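Local coordinates for protein aminotransferase, class I (Staphylococcus aureus, PDB 2O1B) that probably transfers amino groups between amino acids and 2-oxo acids, with pyridoxal 5'-phosphate as cofactor, as a class I aminotransferase of the aspartate type, at residues 353-356 and 357-361. Residues are numbered along the deposited sequence; the frame is centred on the assembly and turned at random.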
# COMPACT_ATOMS: atom_id res chain seq x y z
N GLU A 353 28.69 6.46 14.86
CA GLU A 353 28.06 5.24 14.34
C GLU A 353 29.11 4.31 13.74
O GLU A 353 29.15 3.12 14.06
CB GLU A 353 26.99 5.56 13.29
CG GLU A 353 26.34 4.31 12.67
CD GLU A 353 25.86 4.50 11.24
OE1 GLU A 353 26.02 5.62 10.67
OE2 GLU A 353 25.32 3.52 10.67
N GLN A 354 29.97 4.86 12.89
CA GLN A 354 31.04 4.09 12.27
C GLN A 354 32.05 3.57 13.31
O GLN A 354 32.45 2.40 13.25
CB GLN A 354 31.72 4.88 11.15
CG GLN A 354 32.34 4.00 10.05
CD GLN A 354 31.32 3.16 9.26
OE1 GLN A 354 30.10 3.43 9.27
NE2 GLN A 354 31.82 2.15 8.55
N PHE A 355 32.44 4.42 14.26
CA PHE A 355 33.27 4.00 15.40
C PHE A 355 32.71 2.77 16.13
O PHE A 355 33.42 1.78 16.31
CB PHE A 355 33.44 5.16 16.38
CG PHE A 355 34.27 4.83 17.60
CD1 PHE A 355 35.67 4.87 17.54
CD2 PHE A 355 33.67 4.51 18.81
CE1 PHE A 355 36.44 4.58 18.67
CE2 PHE A 355 34.43 4.21 19.94
CZ PHE A 355 35.82 4.25 19.86
N LEU A 356 31.44 2.84 16.53
CA LEU A 356 30.81 1.76 17.29
C LEU A 356 30.73 0.43 16.52
O LEU A 356 30.96 -0.64 17.10
CB LEU A 356 29.43 2.19 17.80
CG LEU A 356 29.35 3.24 18.92
CD1 LEU A 356 27.91 3.68 19.16
CD2 LEU A 356 29.95 2.71 20.20
N VAL A 357 30.41 0.49 15.23
CA VAL A 357 30.35 -0.74 14.41
C VAL A 357 31.74 -1.33 14.16
O VAL A 357 31.94 -2.54 14.30
CB VAL A 357 29.52 -0.56 13.09
CG1 VAL A 357 30.07 0.55 12.21
CG2 VAL A 357 29.47 -1.86 12.30
N GLN A 358 32.70 -0.46 13.82
CA GLN A 358 34.09 -0.85 13.56
C GLN A 358 34.80 -1.39 14.80
O GLN A 358 35.35 -2.49 14.78
CB GLN A 358 34.90 0.34 13.04
CG GLN A 358 34.74 0.66 11.56
CD GLN A 358 35.76 1.71 11.08
OE1 GLN A 358 36.89 1.77 11.58
NE2 GLN A 358 35.36 2.52 10.10
N GLU A 359 34.80 -0.60 15.87
CA GLU A 359 35.56 -0.93 17.08
C GLU A 359 34.78 -1.84 18.02
O GLU A 359 35.34 -2.78 18.56
CB GLU A 359 36.02 0.33 17.82
CG GLU A 359 36.63 1.43 16.95
CD GLU A 359 37.87 0.99 16.18
OE1 GLU A 359 38.67 0.18 16.71
OE2 GLU A 359 38.05 1.48 15.04
N LYS A 360 33.50 -1.55 18.22
CA LYS A 360 32.71 -2.21 19.26
C LYS A 360 31.66 -3.21 18.75
O LYS A 360 30.97 -3.85 19.56
CB LYS A 360 32.05 -1.16 20.16
CG LYS A 360 33.06 -0.37 21.00
CD LYS A 360 33.63 -1.23 22.11
CE LYS A 360 34.67 -0.48 22.92
NZ LYS A 360 34.95 -1.20 24.20
N SER A 361 31.55 -3.35 17.43
CA SER A 361 30.52 -4.19 16.79
C SER A 361 29.11 -3.92 17.32
O SER A 361 28.31 -4.84 17.51
CB SER A 361 30.87 -5.68 16.90
OG SER A 361 32.02 -6.00 16.13
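Phe355 and Glu359, one helical turn apart, make an i to i+4 contact in the last turns of helix 349-360, reinforced by the backbone ladder of the same helix. CG of Glu359 stands anti to its carbonyl carbon (chi1 -46°), which lays this methylene over one face of the Phe355 ring, 3.9 Å from the ring centroid and displaced toward the rim, a CH-pi contact. Phenylalanine offers a broad apolar face here, while glutamate adds a methylene to cover it and keeps a carboxylate for the exposed side of the helix. The backbone sets this spacing: Glu359 N donates to Phe355 O at 2.8 Å, and one residue earlier Gln358 N to Gln354 O at 2.9 Å. Gln354 and Gln358, both exposed, touch through Gln354 CG and Gln358 NE2, 3.4 Å apart, with their amide planes 79° apart rather than stacked; glutamine suits this flank, its amide able to meet water. On the buried side, Val357 tucks CG1 against the turn before it, 3.2 Å from Gln354 O; its compact branched side chain suits this enclosed place. The ladder weakens toward the end: Lys360 N reaches Leu356 O at 2.9 Å in a weak bond (N-H...O angle 129°), and Ser361 then leaves helical geometry with positive phi. Lys360 turns its amine to a salt bridge with Glu398, while Ser361 OG is hydrogen-bonded to Leu47 O. Leu356, buried, packs on Leu396 of helix 388-397 and on Leu399 just beyond it, and the chain passes directly into strand 362-363, which pairs in parallel with strand 50-51.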